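Long-range contacts in gamma-resorcylate decarboxylase (Polaromonas, PDB 4QRO), which probably catalyses the manganese-dependent, non-oxidative decarboxylation of gamma-resorcylate (2,6-dihydroxybenzoate) to resorcinol: residues A[60-66]-A[127-132]; A[193-198]-A[220-224]. All coordinates share one frame; numbering follows the deposited sequence.

Contact 1 (A[60-66]-A[127-132]); sequences NAPAVQA and VNGFSQ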
loop_
_atom_site.group_PDB
_atom_site.type_symbol
_atom_site.label_atom_id
_atom_site.label_comp_id
_atom_site.label_asym_id
_atom_site.label_seq_id
_atom_site.Cartn_x
_atom_site.Cartn_y
_atom_site.Cartn_z
ATOM N N ASN A 60 -8.387 22.408 -1.197
ATOM C CA ASN A 60 -7.490 21.638 -0.344
ATOM C C ASN A 60 -8.255 20.594 0.503
ATOM O O ASN A 60 -9.461 20.437 0.342
ATOM C CB ASN A 60 -6.620 22.572 0.505
ATOM C CG ASN A 60 -7.405 23.373 1.508
ATOM O OD1 ASN A 60 -8.508 23.854 1.222
ATOM N ND2 ASN A 60 -6.804 23.587 2.676
ATOM N N ALA A 61 -7.537 19.841 1.333
ATOM C CA ALA A 61 -8.091 18.637 1.982
ATOM C C ALA A 61 -8.052 18.789 3.500
ATOM O O ALA A 61 -7.193 19.498 4.012
ATOM C CB ALA A 61 -7.286 17.420 1.570
ATOM N N PRO A 62 -8.990 18.147 4.229
ATOM C CA PRO A 62 -10.180 17.421 3.739
ATOM C C PRO A 62 -11.297 18.360 3.298
ATOM O O PRO A 62 -12.232 17.943 2.590
ATOM C CB PRO A 62 -10.611 16.581 4.944
ATOM C CG PRO A 62 -9.947 17.175 6.138
ATOM C CD PRO A 62 -8.827 18.055 5.691
ATOM N N ALA A 63 -11.233 19.609 3.750
ATOM C CA ALA A 63 -12.231 20.641 3.385
ATOM C C ALA A 63 -13.674 20.139 3.531
ATOM O O ALA A 63 -14.114 19.830 4.650
ATOM C CB ALA A 63 -11.949 21.188 1.986
ATOM N N VAL A 64 -14.401 19.988 2.430
ATOM C CA VAL A 64 -15.837 19.698 2.503
ATOM C C VAL A 64 -16.116 18.333 3.118
ATOM O O VAL A 64 -17.135 18.150 3.780
ATOM C CB VAL A 64 -16.519 19.863 1.126
ATOM C CG1 VAL A 64 -17.986 19.470 1.173
ATOM C CG2 VAL A 64 -16.377 21.310 0.656
ATOM N N GLN A 65 -15.186 17.396 2.963
ATOM C CA GLN A 65 -15.368 16.046 3.486
ATOM C C GLN A 65 -15.341 15.929 5.012
ATOM O O GLN A 65 -15.692 14.855 5.573
ATOM C CB GLN A 65 -14.325 15.115 2.888
ATOM C CG GLN A 65 -14.674 14.667 1.477
ATOM C CD GLN A 65 -14.658 15.773 0.451
ATOM O OE1 GLN A 65 -13.607 16.260 0.104
ATOM N NE2 GLN A 65 -15.844 16.161 -0.065
ATOM N N ALA A 66 -14.886 16.999 5.673
ATOM C CA ALA A 66 -14.806 17.040 7.124
ATOM C C ALA A 66 -15.934 17.922 7.719
ATOM O O ALA A 66 -15.983 18.130 8.906
ATOM C CB ALA A 66 -13.433 17.549 7.567
ATOM N N VAL A 127 -12.618 14.883 -4.626
ATOM C CA VAL A 127 -13.161 14.581 -3.314
ATOM C C VAL A 127 -12.107 13.888 -2.450
ATOM O O VAL A 127 -11.438 12.965 -2.901
ATOM C CB VAL A 127 -14.420 13.698 -3.431
ATOM C CG1 VAL A 127 -14.876 13.174 -2.070
ATOM C CG2 VAL A 127 -15.537 14.458 -4.147
ATOM N N ASN A 128 -12.008 14.322 -1.195
ATOM C CA ASN A 128 -10.961 13.880 -0.310
ATOM C C ASN A 128 -11.392 12.688 0.501
ATOM O O ASN A 128 -11.622 12.766 1.726
ATOM C CB ASN A 128 -10.502 15.032 0.566
ATOM C CG ASN A 128 -10.083 16.246 -0.247
ATOM O OD1 ASN A 128 -9.150 16.179 -1.064
ATOM N ND2 ASN A 128 -10.784 17.369 -0.036
ATOM N N GLY A 129 -11.484 11.559 -0.187
ATOM C CA GLY A 129 -11.810 10.319 0.483
ATOM C C GLY A 129 -13.183 10.351 1.133
ATOM O O GLY A 129 -14.090 11.068 0.683
ATOM N N PHE A 130 -13.334 9.581 2.210
ATOM C CA PHE A 130 -14.624 9.446 2.880
ATOM C C PHE A 130 -15.148 10.750 3.453
ATOM O O PHE A 130 -14.386 11.690 3.751
ATOM C CB PHE A 130 -14.535 8.417 4.018
ATOM C CG PHE A 130 -13.592 8.810 5.125
ATOM C CD1 PHE A 130 -14.013 9.628 6.164
ATOM C CD2 PHE A 130 -12.286 8.333 5.146
ATOM C CE1 PHE A 130 -13.143 10.001 7.176
ATOM C CE2 PHE A 130 -11.414 8.698 6.156
ATOM C CZ PHE A 130 -11.835 9.533 7.174
ATOM N N SER A 131 -16.460 10.778 3.672
ATOM C CA SER A 131 -17.105 11.920 4.313
ATOM C C SER A 131 -17.529 11.631 5.754
ATOM O O SER A 131 -17.876 10.493 6.128
ATOM C CB SER A 131 -18.329 12.345 3.506
ATOM O OG SER A 131 -17.944 12.828 2.259
ATOM N N GLN A 132 -17.496 12.687 6.543
ATOM C CA GLN A 132 -18.046 12.704 7.886
ATOM C C GLN A 132 -19.424 13.347 7.775
ATOM O O GLN A 132 -19.558 14.399 7.167
ATOM C CB GLN A 132 -17.149 13.519 8.813
ATOM C CG GLN A 132 -15.790 12.877 9.106
ATOM C CD GLN A 132 -14.850 13.811 9.849
ATOM O OE1 GLN A 132 -14.161 14.602 9.247
ATOM N NE2 GLN A 132 -14.834 13.721 11.176
HETATM O O HOH W 1 -11.364 19.515 -1.990
HETATM O O HOH W 2 -18.193 15.428 1.477
#

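Contact 2 (A[193-198]-A[220-224]); sequences TAVHAL and GEGLP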
loop_
_atom_site.group_PDB
_atom_site.type_symbol
_atom_site.label_atom_id
_atom_site.label_comp_id
_atom_site.label_asym_id
_atom_site.label_seq_id
_atom_site.Cartn_x
_atom_site.Cartn_y
_atom_site.Cartn_z
ATOM N N THR A 193 -6.688 5.687 0.613
ATOM C CA THR A 193 -7.205 5.926 -0.732
ATOM C C THR A 193 -7.207 4.642 -1.582
ATOM O O THR A 193 -8.151 4.379 -2.332
ATOM C CB THR A 193 -6.383 7.054 -1.384
ATOM O OG1 THR A 193 -6.268 8.148 -0.449
ATOM C CG2 THR A 193 -6.999 7.509 -2.675
ATOM N N ALA A 194 -6.146 3.842 -1.466
ATOM C CA ALA A 194 -6.105 2.542 -2.121
ATOM C C ALA A 194 -7.287 1.683 -1.698
ATOM O O ALA A 194 -7.924 1.065 -2.535
ATOM C CB ALA A 194 -4.785 1.828 -1.820
ATOM N N VAL A 195 -7.590 1.637 -0.396
ATOM C CA VAL A 195 -8.702 0.807 0.072
ATOM C C VAL A 195 -10.062 1.348 -0.374
ATOM O O VAL A 195 -10.918 0.582 -0.809
ATOM C CB VAL A 195 -8.642 0.585 1.590
ATOM C CG1 VAL A 195 -9.894 -0.122 2.075
ATOM C CG2 VAL A 195 -7.410 -0.266 1.907
ATOM N N HIS A 196 -10.233 2.665 -0.342
ATOM C CA HIS A 196 -11.466 3.257 -0.845
ATOM C C HIS A 196 -11.672 2.892 -2.330
ATOM O O HIS A 196 -12.784 2.487 -2.744
ATOM C CB HIS A 196 -11.420 4.749 -0.632
ATOM C CG HIS A 196 -12.760 5.417 -0.652
ATOM N ND1 HIS A 196 -13.007 6.584 0.048
ATOM C CD2 HIS A 196 -13.929 5.076 -1.248
ATOM C CE1 HIS A 196 -14.270 6.939 -0.134
ATOM N NE2 HIS A 196 -14.844 6.044 -0.923
ATOM N N ALA A 197 -10.605 3.002 -3.127
ATOM C CA ALA A 197 -10.692 2.695 -4.572
ATOM C C ALA A 197 -11.045 1.224 -4.775
ATOM O O ALA A 197 -11.876 0.890 -5.617
ATOM C CB ALA A 197 -9.395 3.035 -5.269
ATOM N N LEU A 198 -10.425 0.346 -3.988
ATOM C CA LEU A 198 -10.747 -1.083 -4.051
ATOM C C LEU A 198 -12.166 -1.409 -3.622
ATOM O O LEU A 198 -12.790 -2.294 -4.196
ATOM C CB LEU A 198 -9.751 -1.899 -3.224
ATOM C CG LEU A 198 -8.332 -2.015 -3.785
ATOM C CD1 LEU A 198 -7.367 -2.621 -2.764
ATOM C CD2 LEU A 198 -8.326 -2.820 -5.088
ATOM N N GLY A 220 -1.171 6.050 -8.065
ATOM C CA GLY A 220 -2.150 5.031 -7.754
ATOM C C GLY A 220 -2.017 4.421 -6.383
ATOM O O GLY A 220 -2.538 3.340 -6.164
ATOM N N GLU A 221 -1.281 5.084 -5.475
ATOM C CA GLU A 221 -1.409 4.836 -4.043
ATOM C C GLU A 221 -0.999 3.382 -3.769
ATOM O O GLU A 221 -1.624 2.687 -2.966
ATOM C CB GLU A 221 -2.857 5.105 -3.580
ATOM C CG GLU A 221 -3.477 6.449 -4.026
ATOM C CD GLU A 221 -2.888 7.700 -3.357
ATOM O OE1 GLU A 221 -1.850 7.591 -2.678
ATOM O OE2 GLU A 221 -3.444 8.819 -3.576
ATOM N N GLY A 222 0.038 2.931 -4.476
ATOM C CA GLY A 222 0.566 1.563 -4.295
ATOM C C GLY A 222 -0.139 0.461 -5.093
ATOM O O GLY A 222 0.348 -0.671 -5.170
ATOM N N LEU A 223 -1.293 0.757 -5.688
ATOM C CA LEU A 223 -2.098 -0.302 -6.317
ATOM C C LEU A 223 -1.352 -1.112 -7.393
ATOM O O LEU A 223 -1.529 -2.328 -7.442
ATOM C CB LEU A 223 -3.429 0.261 -6.874
ATOM C CG LEU A 223 -4.461 0.665 -5.789
ATOM C CD1 LEU A 223 -5.609 1.463 -6.393
ATOM C CD2 LEU A 223 -5.038 -0.524 -5.021
ATOM N N PRO A 224 -0.564 -0.453 -8.287
ATOM C CA PRO A 224 0.028 -1.243 -9.395
ATOM C C PRO A 224 0.970 -2.383 -8.940
ATOM O O PRO A 224 0.992 -3.467 -9.533
ATOM C CB PRO A 224 0.783 -0.188 -10.203
ATOM C CG PRO A 224 -0.063 1.043 -10.038
ATOM C CD PRO A 224 -0.506 0.994 -8.590
#

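Contact 1 (A[60-66]-A[127-132])
Gln65 reaches across to the end of strand 125-128 and offers its amide oxygen to the backbone: Asn128 N donates to Gln65 OE1 at 2.8 Å, a nearly straight bond (165° at the hydrogen) that arrives from above the amide plane. A bend at chi2 (67°) folds the Gln65 chain back so that its CD lies on Val127 CG1, 3.6 Å away, while CB and CG sit against the carbonyl oxygens of Asn128, Gly129 and Phe130. The Asn128 side chain crosses it at about a right angle, their amide planes 50° apart. Asn128 ND2 makes weak bonds to Pro62 O (3.1 Å) and Asn60 O (3.4 Å), and a water also links it to Asn60 O; Ala61 CB packs against Asn128 OD1. The contact joins the loop after strand 52-59 to the last residues of strand 125-128 and the loop beyond, at the C-terminal ends of the strands, where amidohydrolase barrels carry their active site. Were Gln65 replaced by an alanine, Asn128 N would probably lose its acceptor and a gap would open over Val127 CG1. Further along, Gln132 N bonds to Gln65 O at 3.0 Å, and a second water connects Gln65 NE2 with Ser131 OG. In the next shell, Arg166 holds Gln132 OE1 and Phe130 O, Tyr142 bonds to Ser131 OG, and Ala61 touches the manganese ligand His164.

Contact 2 (A[193-198]-A[220-224])
Leu223 sets its forked end into the hollow formed by Ala194, Ala197 and Leu198 on helix 188-202. The two alanines form the shallow part of the hollow, with Leu223 CD2 4.0 Å from Ala194 CB and Leu223 CD1 4.3 Å from Ala197 CB. Leu198 supplies the raised border: its chain and that of Leu223 run past each other in opposite directions, bringing Leu223 CD2 to 3.8 Å from Leu198 CG and close to both its methyls. Ala194 also meets the backbone of the turn, its CB resting 3.5 Å from Glu221 O. With CG anti to the carbonyl carbon (chi1 -49°), Glu221 lays CG beside Thr193 CG2, 3.9 Å away; the bend at chi2 then carries the carboxylate back along the threonine, and its OE2 is hydrogen-bonded to His218 ND1, a residue of the inhibitor pocket. Glu221 and Gly222 occupy the corner of a type I' turn from Gly220 to Leu223, closed by Leu223 N to Gly220 O at 2.9 Å. This turn leads from the loop after strand 214-216 into helix 223-232. Leu216 of that strand lies against Thr193, Ala197 and Leu223; helix 249-256 adds Ile249 and Phe253, and Trp187 and Leu182 of the second subunit pack on Ala194 and Leu198.

How the contacts relate
Both contacts are buried, with their centres about 17 Å apart, and contact 1 closes before contact 2 opens along the chain. Both lie near the manganese site, contact 2 a little further out and reaching the subunit interface. Contact 1 works through amides, carbonyls and waters, with the backbone of a loop and a strand end as the main partners. Contact 2 sets a helix against a turn and the start of another helix; across it the meeting is mainly of methyls and short aliphatic chains. The two touch directly: His196 CE1, on the helix of contact 2, packs 3.7 Å from Phe130 N of contact 1. Tyr142 serves both as well, bonding to Ser131 and to His196.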